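Local coordinates for protein nicotinamide-nucleotide adenylyltransferase NadR family / Ribosylnicotinamide kinase (Lactococcus lactis subsp. cremoris, PDB 6GYE) that binds nicotinamide riboside and probably phosphorylates it in a P-loop kinase domain, and is thought also to adenylylate the resulting nucleotide on the way to NAD+, at residues A[226-229]-A[230-233]; A[35-38]-A[39-43]; A[52-55]-A[56-59]; A[105-108]-A[109-113]; A[97-100]-A[101-105]. All coordinates share one frame; numbering follows the deposited sequence.

Interaction 1 of 5, residues A[226-229]-A[230-233]; sequences ELKM and DDYA
D231 turns back on the start of helix 229-247 and takes the backbone N-H of K228, the N-cap residue: K228 N to D231 OD2 is 2.7 Å and almost straight at 171°. The carboxylate accepts through its anti lone pair, and CG set beside its own backbone N (chi1 -59°) carries OD2 there. OD1 goes to the Y216 hydroxyl, so both oxygens are held. On the packed side, L227 and Y232 meet nearly at right angles, L227 CB lying 3.8 Å from Y232 CE2 and L227 CD1 4.0 Å from Y232 OH. This N' to N4 pairing fits a hydrophobic staple, and Y232 is buried against helices 262-272 and 275-290. The first helical turn closes as Y232 N gives to K228 O at 3.2 Å. The other side is loose. K228 lies alongside D231 but bends off, leaving K228 NZ 6.6 Å from D231 OD2. D230 has a weak, long ion pair with R234. Since K228 cannot return a capping bond from its side chain, D231 supplies half of a capping box, and its negative charge near the helix N terminus would probably interact favourably with the helix dipole.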
loop_
_atom_site.group_PDB
_atom_site.type_symbol
_atom_site.label_atom_id
_atom_site.label_comp_id
_atom_site.label_asym_id
_atom_site.label_seq_id
_atom_site.Cartn_x
_atom_site.Cartn_y
_atom_site.Cartn_z
ATOM N N GLU A 226 24.019 22.244 -15.637
ATOM C CA GLU A 226 24.760 21.190 -16.321
ATOM C C GLU A 226 23.918 19.934 -16.512
ATOM O O GLU A 226 24.396 18.961 -17.115
ATOM C CB GLU A 226 26.040 20.862 -15.545
ATOM C CG GLU A 226 26.999 22.056 -15.432
ATOM C CD GLU A 226 28.202 21.811 -14.494
ATOM O OE1 GLU A 226 28.000 21.272 -13.387
ATOM O OE2 GLU A 226 29.335 22.202 -14.854
ATOM N N LEU A 227 22.678 19.934 -16.021
ATOM C CA LEU A 227 21.824 18.760 -16.140
ATOM C C LEU A 227 21.422 18.527 -17.596
ATOM O O LEU A 227 21.127 19.470 -18.332
ATOM C CB LEU A 227 20.583 18.935 -15.281
ATOM C CG LEU A 227 20.839 19.089 -13.776
ATOM C CD1 LEU A 227 19.524 19.311 -13.036
ATOM C CD2 LEU A 227 21.556 17.882 -13.226
ATOM N N LYS A 228 21.484 17.271 -18.029
ATOM C CA LYS A 228 21.034 16.858 -19.354
ATOM C C LYS A 228 19.868 15.879 -19.200
ATOM O O LYS A 228 19.516 15.452 -18.085
ATOM C CB LYS A 228 22.157 16.197 -20.159
ATOM C CG LYS A 228 23.481 16.940 -20.181
ATOM C CD LYS A 228 23.431 18.236 -20.969
ATOM C CE LYS A 228 24.837 18.775 -21.193
ATOM N NZ LYS A 228 25.654 17.755 -21.882
ATOM N N MET A 229 19.308 15.490 -20.349
ATOM C CA MET A 229 18.143 14.606 -20.374
ATOM C C MET A 229 18.331 13.393 -19.472
ATOM O O MET A 229 17.419 13.002 -18.735
ATOM C CB MET A 229 17.869 14.155 -21.808
ATOM C CG MET A 229 16.668 13.246 -21.929
ATOM S SD MET A 229 16.404 12.771 -23.648
ATOM C CE MET A 229 17.899 11.844 -24.000
ATOM N N ASP A 230 19.521 12.801 -19.501
ATOM C CA ASP A 230 19.741 11.550 -18.795
ATOM C C ASP A 230 19.795 11.760 -17.289
ATOM O O ASP A 230 19.393 10.873 -16.526
ATOM C CB ASP A 230 21.015 10.901 -19.307
ATOM C CG ASP A 230 21.240 9.545 -18.722
ATOM O OD1 ASP A 230 20.339 8.686 -18.843
ATOM O OD2 ASP A 230 22.327 9.337 -18.151
ATOM N N ASP A 231 20.273 12.927 -16.849
ATOM C CA ASP A 231 20.207 13.257 -15.434
ATOM C C ASP A 231 18.759 13.306 -14.957
ATOM O O ASP A 231 18.428 12.770 -13.891
ATOM C CB ASP A 231 20.894 14.596 -15.191
ATOM C CG ASP A 231 22.346 14.586 -15.622
ATOM O OD1 ASP A 231 23.091 13.696 -15.165
ATOM O OD2 ASP A 231 22.732 15.468 -16.418
ATOM N N TYR A 232 17.884 13.955 -15.740
ATOM C CA TYR A 232 16.480 14.037 -15.362
ATOM C C TYR A 232 15.876 12.650 -15.247
ATOM O O TYR A 232 15.148 12.361 -14.291
ATOM C CB TYR A 232 15.706 14.908 -16.359
ATOM C CG TYR A 232 15.928 16.386 -16.134
ATOM C CD1 TYR A 232 15.195 17.078 -15.178
ATOM C CD2 TYR A 232 16.884 17.087 -16.863
ATOM C CE1 TYR A 232 15.397 18.434 -14.943
ATOM C CE2 TYR A 232 17.098 18.445 -16.644
ATOM C CZ TYR A 232 16.351 19.110 -15.683
ATOM O OH TYR A 232 16.551 20.450 -15.450
ATOM N N ALA A 233 16.214 11.763 -16.185
ATOM C CA ALA A 233 15.711 10.401 -16.110
ATOM C C ALA A 233 16.140 9.747 -14.810
ATOM O O ALA A 233 15.323 9.130 -14.113
ATOM C CB ALA A 233 16.201 9.588 -17.302
#

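Interaction 2 of 5, residues A[35-38]-A[39-43]; sequences YKCA and SLNDG
S39 and N41 turn side-chain donors back onto the carbonyls of Y35 and C37, at the close of helix 28-40. The hydroxyl bond runs from S39 OG to Y35 O at 2.7 Å, with the donor tilted 22° from the carbonyl plane; chi1 of -53° keeps OG beside the residue's own N, facing back down the helix. The amide bond is nearly straight: N41 ND2 reaches C37 O at 3.0 Å with an N-H...O angle of 165°, and the oxygen lies close to the plane of the amide. Backbone bonds are poorer here. S39 N gives weak bonds to Y35 O and K36 O, while L40 N bonds C37 O at 3.2 Å from above the carbonyl plane, on the face opposite to N41 ND2. Two donors thus share C37 O, and the amide adds a straight bond where the backbone bonds are weak or badly angled, which would compensate in part. Apolar contact adds little; L40 CG merely packs 3.4 Å from the carbonyl oxygen K36 O. N41 ND2 also bonds the Y122 hydroxyl, and D42 OD2 takes N15 N, tying the turn to the neighbouring strands. Side-chain closure of the helix leads into G43, where strand 43-50 begins, within the beta-alpha-beta unit of strand 15-21, helix 28-40 and strand 43-50, part of a Rossmann-like sheet as in nucleotidyltransferases.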
loop_
_atom_site.group_PDB
_atom_site.type_symbol
_atom_site.label_atom_id
_atom_site.label_comp_id
_atom_site.label_asym_id
_atom_site.label_seq_id
_atom_site.Cartn_x
_atom_site.Cartn_y
_atom_site.Cartn_z
ATOM N N TYR A 35 -1.497 -19.466 13.655
ATOM C CA TYR A 35 -0.419 -20.125 14.385
ATOM C C TYR A 35 -0.939 -21.105 15.434
ATOM O O TYR A 35 -0.267 -22.106 15.708
ATOM C CB TYR A 35 0.514 -19.076 15.004
ATOM C CG TYR A 35 1.339 -18.402 13.919
ATOM C CD1 TYR A 35 2.004 -19.171 12.959
ATOM C CD2 TYR A 35 1.418 -17.020 13.818
ATOM C CE1 TYR A 35 2.749 -18.581 11.948
ATOM C CE2 TYR A 35 2.149 -16.426 12.809
ATOM C CZ TYR A 35 2.816 -17.213 11.880
ATOM O OH TYR A 35 3.532 -16.622 10.884
ATOM N N LYS A 36 -2.126 -20.862 16.021
ATOM C CA LYS A 36 -2.721 -21.885 16.882
ATOM C C LYS A 36 -3.092 -23.105 16.066
ATOM O O LYS A 36 -2.817 -24.242 16.470
ATOM C CB LYS A 36 -3.952 -21.356 17.627
ATOM C CG LYS A 36 -3.621 -20.370 18.728
ATOM C CD LYS A 36 -4.824 -20.037 19.601
ATOM C CE LYS A 36 -4.451 -18.974 20.608
ATOM N NZ LYS A 36 -5.520 -18.747 21.574
ATOM N N CYS A 37 -3.698 -22.876 14.903
ATOM C CA CYS A 37 -4.052 -23.959 14.000
ATOM C C CYS A 37 -2.816 -24.745 13.557
ATOM O O CYS A 37 -2.854 -25.980 13.461
ATOM C CB CYS A 37 -4.798 -23.368 12.809
ATOM S SG CYS A 37 -5.433 -24.532 11.634
ATOM N N ALA A 38 -1.703 -24.049 13.299
ATOM C CA ALA A 38 -0.479 -24.724 12.885
ATOM C C ALA A 38 0.178 -25.470 14.033
ATOM O O ALA A 38 0.945 -26.405 13.787
ATOM C CB ALA A 38 0.510 -23.731 12.275
ATOM N N SER A 39 -0.113 -25.088 15.277
ATOM C CA SER A 39 0.407 -25.832 16.412
ATOM C C SER A 39 -0.402 -27.090 16.714
ATOM O O SER A 39 0.091 -27.968 17.426
ATOM C CB SER A 39 0.449 -24.923 17.631
ATOM O OG SER A 39 1.168 -23.733 17.317
ATOM N N LEU A 40 -1.627 -27.192 16.196
ATOM C CA LEU A 40 -2.497 -28.335 16.447
ATOM C C LEU A 40 -2.520 -29.334 15.305
ATOM O O LEU A 40 -3.095 -30.408 15.458
ATOM C CB LEU A 40 -3.934 -27.863 16.717
ATOM C CG LEU A 40 -4.065 -27.069 18.003
ATOM C CD1 LEU A 40 -5.333 -26.214 18.007
ATOM C CD2 LEU A 40 -4.071 -28.057 19.136
ATOM N N ASN A 41 -1.903 -29.018 14.180
ATOM C CA ASN A 41 -1.923 -29.887 13.020
ATOM C C ASN A 41 -0.507 -30.073 12.519
ATOM O O ASN A 41 0.410 -29.327 12.885
ATOM C CB ASN A 41 -2.803 -29.315 11.899
ATOM C CG ASN A 41 -4.274 -29.293 12.270
ATOM O OD1 ASN A 41 -4.958 -30.297 12.132
ATOM N ND2 ASN A 41 -4.765 -28.148 12.741
ATOM N N ASP A 42 -0.338 -31.092 11.675
ATOM C CA ASP A 42 0.948 -31.276 11.016
ATOM C C ASP A 42 1.204 -30.187 9.983
ATOM O O ASP A 42 2.354 -29.780 9.791
ATOM C CB ASP A 42 0.999 -32.658 10.375
ATOM C CG ASP A 42 0.869 -33.765 11.394
ATOM O OD1 ASP A 42 1.594 -33.726 12.411
ATOM O OD2 ASP A 42 0.018 -34.650 11.199
ATOM N N GLY A 43 0.153 -29.701 9.325
ATOM C CA GLY A 43 0.267 -28.612 8.372
ATOM C C GLY A 43 -1.058 -27.911 8.182
ATOM O O GLY A 43 -2.121 -28.452 8.503
#

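Interaction 3 of 5, residues A[52-55]-A[56-59]; sequences DNDR and GAQI
D54 and A57 form the capping bond of the short helix 55-58: A57 N meets D54 OD1 at 2.7 Å and 167°, the oxygen being approached nearly along its C-O direction. D54 has CG lodged between its N and carbonyl carbon (chi1 62°), which swings the carboxylate over the opening turn and also brings OD1 to 3.2 Å from A57 CB. The second side-chain bond is made by Q58, whose chain, extended beyond CG, runs back along the turn so that NE2 gives to N53 O at 2.7 Å. N53 O lies almost in the plane of the Q58 amide, yet the donor stands well above the N53 carbonyl plane. Backbone bonding is modest, with Q58 N giving to D54 O at 3.0 Å and only weakly to R55 O. Beyond the turn, D54 OD2 forms a salt bridge with R66 and accepts a hydrogen bond from Y51 N, so both carboxylate oxygens are gripped; R55 NE has merely a weak, long pairing with a sulfate ion. The turn follows strand 43-50, is joined through D54 to helix 63-73, and gives a hydrogen bond from D52 N to the side-chain oxygen of N88, just beyond strand 80-86.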
loop_
_atom_site.group_PDB
_atom_site.type_symbol
_atom_site.label_atom_id
_atom_site.label_comp_id
_atom_site.label_asym_id
_atom_site.label_seq_id
_atom_site.Cartn_x
_atom_site.Cartn_y
_atom_site.Cartn_z
ATOM N N ASP A 52 -14.168 -11.627 -8.940
ATOM C CA ASP A 52 -14.057 -10.313 -9.563
ATOM C C ASP A 52 -14.979 -9.306 -8.880
ATOM O O ASP A 52 -16.143 -9.602 -8.604
ATOM C CB ASP A 52 -14.385 -10.409 -11.054
ATOM C CG ASP A 52 -13.310 -11.134 -11.853
ATOM O OD1 ASP A 52 -12.215 -11.390 -11.312
ATOM O OD2 ASP A 52 -13.569 -11.459 -13.034
ATOM N N ASN A 53 -14.431 -8.132 -8.563
ATOM C CA ASN A 53 -15.195 -7.013 -7.998
ATOM C C ASN A 53 -15.779 -7.322 -6.622
ATOM O O ASN A 53 -16.817 -6.769 -6.254
ATOM C CB ASN A 53 -16.300 -6.543 -8.950
ATOM C CG ASN A 53 -15.748 -5.923 -10.228
ATOM O OD1 ASN A 53 -14.543 -5.959 -10.483
ATOM N ND2 ASN A 53 -16.631 -5.346 -11.035
ATOM N N ASP A 54 -15.123 -8.191 -5.847
ATOM C CA ASP A 54 -15.533 -8.459 -4.471
ATOM C C ASP A 54 -15.104 -7.306 -3.556
ATOM O O ASP A 54 -14.560 -6.288 -4.003
ATOM C CB ASP A 54 -14.978 -9.806 -4.002
ATOM C CG ASP A 54 -13.436 -9.863 -3.991
ATOM O OD1 ASP A 54 -12.756 -8.816 -4.144
ATOM O OD2 ASP A 54 -12.901 -10.980 -3.831
ATOM N N ARG A 55 -15.326 -7.483 -2.248
ATOM C CA ARG A 55 -15.014 -6.449 -1.262
ATOM C C ARG A 55 -13.552 -6.019 -1.348
ATOM O O ARG A 55 -13.244 -4.822 -1.392
ATOM C CB ARG A 55 -15.331 -6.977 0.142
ATOM C CG ARG A 55 -15.765 -5.944 1.167
ATOM C CD ARG A 55 -17.247 -6.159 1.546
ATOM N NE ARG A 55 -17.439 -6.519 2.953
ATOM C CZ ARG A 55 -18.574 -6.998 3.463
ATOM N NH1 ARG A 55 -19.632 -7.188 2.685
ATOM N NH2 ARG A 55 -18.647 -7.294 4.756
ATOM N N GLY A 56 -12.635 -6.985 -1.397
ATOM C CA GLY A 56 -11.224 -6.639 -1.483
ATOM C C GLY A 56 -10.871 -5.954 -2.790
ATOM O O GLY A 56 -10.138 -4.961 -2.804
ATOM N N ALA A 57 -11.384 -6.473 -3.905
ATOM C CA ALA A 57 -11.131 -5.831 -5.191
ATOM C C ALA A 57 -11.562 -4.366 -5.174
ATOM O O ALA A 57 -10.893 -3.507 -5.763
ATOM C CB ALA A 57 -11.850 -6.593 -6.306
ATOM N N GLN A 58 -12.671 -4.061 -4.491
ATOM C CA GLN A 58 -13.228 -2.713 -4.534
ATOM C C GLN A 58 -12.345 -1.690 -3.829
ATOM O O GLN A 58 -12.417 -0.500 -4.142
ATOM C CB GLN A 58 -14.639 -2.728 -3.957
ATOM C CG GLN A 58 -15.623 -3.343 -4.925
ATOM C CD GLN A 58 -16.973 -3.593 -4.306
ATOM O OE1 GLN A 58 -17.504 -2.744 -3.593
ATOM N NE2 GLN A 58 -17.537 -4.769 -4.570
ATOM N N ILE A 59 -11.519 -2.106 -2.882
ATOM C CA ILE A 59 -10.586 -1.191 -2.251
ATOM C C ILE A 59 -9.172 -1.376 -2.805
ATOM O O ILE A 59 -8.198 -0.953 -2.175
ATOM C CB ILE A 59 -10.612 -1.308 -0.719
ATOM C CG1 ILE A 59 -10.097 -2.670 -0.259
ATOM C CG2 ILE A 59 -12.036 -1.083 -0.179
ATOM C CD1 ILE A 59 -9.862 -2.709 1.244
#

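Interaction 4 of 5, residues A[105-108]-A[109-113]; sequences FELI and HHNTL
The imidazole of H109 lies with one face over the carbonyl oxygen of F105, which sits 3.1 Å from the ring plane and off toward its rim; the nearest ring atom is H109 CG. F105 O accepts H109 N at 2.9 Å; H109 ND1 is near the same oxygen, but the angle is too poor for a bond. NE2 bonds D139, which fixes the ring's rotation. N111 runs alongside L107, both pointing the same way, and N111 ND2 gives to L107 O at 2.9 Å with a 171° N-H...O angle. The accepting oxygen lies in the amide plane, and N111 N reaches L107 O as well at 3.1 Å, so one residue grips a single carbonyl twice. T112 is likewise parallel to I108. Its OG1, set beside its own N at chi1 -68°, gives to I108 O at 3.0 Å. The amide supplements the backbone bond at L107 O, and the hydroxyl serves the next carbonyl, I108 O. L107 rests on S83 and L85 of strand 80-86, and F105 meets Y143 edge to face: this is the side-chain-capped C-terminal end of a helix in a Rossmann-like crossover, joining strand 80-86 to strand 118-123.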
loop_
_atom_site.group_PDB
_atom_site.type_symbol
_atom_site.label_atom_id
_atom_site.label_comp_id
_atom_site.label_asym_id
_atom_site.label_seq_id
_atom_site.Cartn_x
_atom_site.Cartn_y
_atom_site.Cartn_z
ATOM N N PHE A 105 -12.143 -29.181 -2.744
ATOM C CA PHE A 105 -11.467 -30.453 -2.536
ATOM C C PHE A 105 -10.377 -30.680 -3.571
ATOM O O PHE A 105 -9.376 -31.347 -3.286
ATOM C CB PHE A 105 -12.482 -31.585 -2.525
ATOM C CG PHE A 105 -13.308 -31.611 -1.281
ATOM C CD1 PHE A 105 -12.751 -32.035 -0.084
ATOM C CD2 PHE A 105 -14.619 -31.174 -1.293
ATOM C CE1 PHE A 105 -13.497 -32.042 1.085
ATOM C CE2 PHE A 105 -15.371 -31.182 -0.136
ATOM C CZ PHE A 105 -14.806 -31.615 1.061
ATOM N N GLU A 106 -10.543 -30.132 -4.771
ATOM C CA GLU A 106 -9.445 -30.169 -5.723
ATOM C C GLU A 106 -8.226 -29.438 -5.167
ATOM O O GLU A 106 -7.099 -29.929 -5.274
ATOM C CB GLU A 106 -9.901 -29.578 -7.050
ATOM C CG GLU A 106 -8.859 -29.630 -8.139
ATOM C CD GLU A 106 -9.488 -29.525 -9.506
ATOM O OE1 GLU A 106 -9.075 -30.278 -10.414
ATOM O OE2 GLU A 106 -10.426 -28.713 -9.659
ATOM N N LEU A 107 -8.444 -28.284 -4.524
ATOM C CA LEU A 107 -7.350 -27.545 -3.896
ATOM C C LEU A 107 -6.635 -28.394 -2.857
ATOM O O LEU A 107 -5.403 -28.416 -2.798
ATOM C CB LEU A 107 -7.885 -26.285 -3.227
ATOM C CG LEU A 107 -7.854 -24.921 -3.898
ATOM C CD1 LEU A 107 -8.071 -23.848 -2.832
ATOM C CD2 LEU A 107 -6.565 -24.712 -4.615
ATOM N N ILE A 108 -7.399 -29.078 -2.007
ATOM C CA ILE A 108 -6.810 -29.940 -0.984
ATOM C C ILE A 108 -5.997 -31.056 -1.631
ATOM O O ILE A 108 -4.879 -31.371 -1.203
ATOM C CB ILE A 108 -7.913 -30.513 -0.080
ATOM C CG1 ILE A 108 -8.604 -29.393 0.687
ATOM C CG2 ILE A 108 -7.336 -31.565 0.865
ATOM C CD1 ILE A 108 -9.659 -29.882 1.635
ATOM N N HIS A 109 -6.564 -31.695 -2.653
ATOM C CA HIS A 109 -5.860 -32.784 -3.319
ATOM C C HIS A 109 -4.545 -32.297 -3.926
ATOM O O HIS A 109 -3.495 -32.923 -3.750
ATOM C CB HIS A 109 -6.761 -33.413 -4.380
ATOM C CG HIS A 109 -7.990 -34.065 -3.821
ATOM N ND1 HIS A 109 -9.116 -34.305 -4.579
ATOM C CD2 HIS A 109 -8.274 -34.521 -2.576
ATOM C CE1 HIS A 109 -10.038 -34.884 -3.827
ATOM N NE2 HIS A 109 -9.553 -35.023 -2.606
ATOM N N HIS A 110 -4.584 -31.164 -4.629
ATOM C CA HIS A 110 -3.403 -30.690 -5.341
ATOM C C HIS A 110 -2.286 -30.300 -4.380
ATOM O O HIS A 110 -1.107 -30.547 -4.656
ATOM C CB HIS A 110 -3.777 -29.502 -6.230
ATOM C CG HIS A 110 -2.674 -29.054 -7.139
ATOM N ND1 HIS A 110 -2.035 -29.909 -8.016
ATOM C CD2 HIS A 110 -2.087 -27.845 -7.300
ATOM C CE1 HIS A 110 -1.111 -29.241 -8.683
ATOM N NE2 HIS A 110 -1.122 -27.987 -8.267
ATOM N N ASN A 111 -2.630 -29.716 -3.238
ATOM C CA ASN A 111 -1.650 -29.107 -2.350
ATOM C C ASN A 111 -1.261 -30.003 -1.183
ATOM O O ASN A 111 -0.627 -29.530 -0.235
ATOM C CB ASN A 111 -2.177 -27.765 -1.828
ATOM C CG ASN A 111 -2.210 -26.702 -2.906
ATOM O OD1 ASN A 111 -1.221 -25.996 -3.126
ATOM N ND2 ASN A 111 -3.332 -26.607 -3.615
ATOM N N THR A 112 -1.593 -31.283 -1.234
ATOM C CA THR A 112 -1.228 -32.195 -0.164
ATOM C C THR A 112 -0.330 -33.305 -0.687
ATOM O O THR A 112 -0.511 -33.802 -1.802
ATOM C CB THR A 112 -2.472 -32.796 0.494
ATOM O OG1 THR A 112 -3.179 -31.763 1.192
ATOM C CG2 THR A 112 -2.058 -33.852 1.477
ATOM N N LEU A 113 0.638 -33.691 0.143
ATOM C CA LEU A 113 1.598 -34.719 -0.224
ATOM C C LEU A 113 0.985 -36.104 -0.089
ATOM O O LEU A 113 0.992 -36.890 -1.041
ATOM C CB LEU A 113 2.843 -34.585 0.657
ATOM C CG LEU A 113 4.184 -35.194 0.255
ATOM C CD1 LEU A 113 4.188 -36.705 0.471
ATOM C CD2 LEU A 113 4.535 -34.841 -1.195
#

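Interaction 5 of 5, residues A[97-100]-A[101-105]; sequences WDEW and ANRLF
The W97 carbonyl oxygen accepts A101 N at 3.0 Å, and A101 CB packs 3.5 Å from W97 O. The W97 indole turns away from A101 and sets CZ3 over a face of the W100 ring, 4.1 Å above the plane and toward the rim; W100 CE3 in turn lies at the W97 edge. D98 O accepts N102 N at 2.9 Å, and N102 CG folds over that oxygen, while the D98 carboxylate makes a salt bridge with R135. E99 carries the charged link. Its chain, bent at chi2 (78°), brings OE2 to the edge of the R103 guanidinium, where R103 NE bonds E99 OE2 at 3.3 Å, long but straight at 165°. The donor comes in on the anti side of OE2, and carboxylate and guanidinium planes stand 86° apart. R103 stays extended to NE, and its NH2 gives to N88 O, in the loop after strand 80-86, so the glutamate is a second partner, consistent with holding the guanidinium in place. W100 finishes the segment alongside L104, with W100 CH2 4.0 Å from L104 CD2 and both packing on L132; W100 NE1 bonds E87. The i to i+4 pairs are what a regular alpha helix allows; with W100, A101 and L104 buried and N102 exposed, helix 95-110 is two-faced, as in a helix packed against the sheet of a Rossmann-like domain.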
loop_
_atom_site.group_PDB
_atom_site.type_symbol
_atom_site.label_atom_id
_atom_site.label_comp_id
_atom_site.label_asym_id
_atom_site.label_seq_id
_atom_site.Cartn_x
_atom_site.Cartn_y
_atom_site.Cartn_z
ATOM N N TRP A 97 -23.019 -24.626 -4.727
ATOM C CA TRP A 97 -22.403 -25.278 -3.574
ATOM C C TRP A 97 -21.647 -26.527 -3.995
ATOM O O TRP A 97 -20.576 -26.819 -3.454
ATOM C CB TRP A 97 -23.445 -25.615 -2.505
ATOM C CG TRP A 97 -23.870 -24.453 -1.646
ATOM C CD1 TRP A 97 -25.119 -23.898 -1.556
ATOM C CD2 TRP A 97 -23.037 -23.715 -0.742
ATOM N NE1 TRP A 97 -25.108 -22.857 -0.655
ATOM C CE2 TRP A 97 -23.845 -22.725 -0.142
ATOM C CE3 TRP A 97 -21.685 -23.794 -0.387
ATOM C CZ2 TRP A 97 -23.345 -21.826 0.792
ATOM C CZ3 TRP A 97 -21.190 -22.901 0.540
ATOM C CH2 TRP A 97 -22.017 -21.928 1.120
ATOM N N ASP A 98 -22.203 -27.291 -4.936
ATOM C CA ASP A 98 -21.525 -28.482 -5.434
ATOM C C ASP A 98 -20.223 -28.095 -6.117
ATOM O O ASP A 98 -19.143 -28.567 -5.748
ATOM C CB ASP A 98 -22.432 -29.228 -6.405
ATOM C CG ASP A 98 -23.620 -29.850 -5.722
ATOM O OD1 ASP A 98 -23.446 -30.370 -4.604
ATOM O OD2 ASP A 98 -24.722 -29.830 -6.312
ATOM N N GLU A 99 -20.318 -27.205 -7.108
ATOM C CA GLU A 99 -19.139 -26.732 -7.820
ATOM C C GLU A 99 -18.147 -26.061 -6.873
ATOM O O GLU A 99 -16.930 -26.249 -7.000
ATOM C CB GLU A 99 -19.571 -25.775 -8.931
ATOM C CG GLU A 99 -18.426 -25.075 -9.648
ATOM C CD GLU A 99 -17.730 -25.950 -10.664
ATOM O OE1 GLU A 99 -18.255 -27.049 -10.956
ATOM O OE2 GLU A 99 -16.663 -25.529 -11.170
ATOM N N TRP A 100 -18.644 -25.274 -5.918
ATOM C CA TRP A 100 -17.752 -24.644 -4.950
ATOM C C TRP A 100 -16.938 -25.693 -4.202
ATOM O O TRP A 100 -15.706 -25.607 -4.127
ATOM C CB TRP A 100 -18.563 -23.774 -3.982
ATOM C CG TRP A 100 -17.757 -23.087 -2.930
ATOM C CD1 TRP A 100 -17.135 -21.875 -3.024
ATOM C CD2 TRP A 100 -17.508 -23.565 -1.606
ATOM N NE1 TRP A 100 -16.492 -21.580 -1.843
ATOM C CE2 TRP A 100 -16.702 -22.604 -0.959
ATOM C CE3 TRP A 100 -17.874 -24.722 -0.907
ATOM C CZ2 TRP A 100 -16.267 -22.761 0.352
ATOM C CZ3 TRP A 100 -17.437 -24.878 0.394
ATOM C CH2 TRP A 100 -16.643 -23.902 1.010
ATOM N N ALA A 101 -17.611 -26.720 -3.677
ATOM C CA ALA A 101 -16.911 -27.775 -2.951
ATOM C C ALA A 101 -15.949 -28.536 -3.855
ATOM O O ALA A 101 -14.860 -28.927 -3.414
ATOM C CB ALA A 101 -17.912 -28.732 -2.311
ATOM N N ASN A 102 -16.341 -28.775 -5.114
ATOM C CA ASN A 102 -15.440 -29.438 -6.054
ATOM C C ASN A 102 -14.110 -28.715 -6.124
ATOM O O ASN A 102 -13.049 -29.317 -5.935
ATOM C CB ASN A 102 -16.062 -29.508 -7.448
ATOM C CG ASN A 102 -17.145 -30.537 -7.544
ATOM O OD1 ASN A 102 -17.187 -31.481 -6.755
ATOM N ND2 ASN A 102 -18.033 -30.374 -8.518
ATOM N N ARG A 103 -14.159 -27.401 -6.344
ATOM C CA ARG A 103 -12.936 -26.613 -6.387
ATOM C C ARG A 103 -12.184 -26.719 -5.071
ATOM O O ARG A 103 -10.956 -26.842 -5.052
ATOM C CB ARG A 103 -13.269 -25.155 -6.691
ATOM C CG ARG A 103 -14.082 -24.957 -7.954
ATOM C CD ARG A 103 -14.241 -23.478 -8.254
ATOM N NE ARG A 103 -15.127 -23.251 -9.392
ATOM C CZ ARG A 103 -15.527 -22.047 -9.783
ATOM N NH1 ARG A 103 -15.120 -20.971 -9.117
ATOM N NH2 ARG A 103 -16.337 -21.920 -10.828
ATOM N N LEU A 104 -12.912 -26.702 -3.958
ATOM C CA LEU A 104 -12.260 -26.747 -2.657
ATOM C C LEU A 104 -11.498 -28.051 -2.467
ATOM O O LEU A 104 -10.323 -28.048 -2.082
ATOM C CB LEU A 104 -13.298 -26.559 -1.556
ATOM C CG LEU A 104 -12.700 -26.760 -0.179
ATOM C CD1 LEU A 104 -11.566 -25.731 0.022
ATOM C CD2 LEU A 104 -13.774 -26.615 0.873
ATOM N N PHE A 105 -12.143 -29.181 -2.744
ATOM C CA PHE A 105 -11.467 -30.453 -2.536
ATOM C C PHE A 105 -10.377 -30.680 -3.571
ATOM O O PHE A 105 -9.376 -31.347 -3.286
ATOM C CB PHE A 105 -12.482 -31.585 -2.525
ATOM C CG PHE A 105 -13.308 -31.611 -1.281
ATOM C CD1 PHE A 105 -12.751 -32.035 -0.084
ATOM C CD2 PHE A 105 -14.619 -31.174 -1.293
ATOM C CE1 PHE A 105 -13.497 -32.042 1.085
ATOM C CE2 PHE A 105 -15.371 -31.182 -0.136
ATOM C CZ PHE A 105 -14.806 -31.615 1.061
#

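From the N terminus, interaction 2 closes the end of helix 28-40 before strand 43-50, and interaction 3 opens helix 55-58 just past that strand. Interactions 5 and 4 then follow on helix 95-110, sharing F105, with centres 12 Å apart: the first occupies the body of the helix, the second its C-terminal exit. All four lie on helices or turns that accompany the five-stranded parallel sheet. Interaction 1 stands apart, starting helix 229-247 in the P-loop domain, with its centre about 41 Å from that of interaction 3. Every contact joins consecutive residues, closing just a turn; none nests within or crosses another.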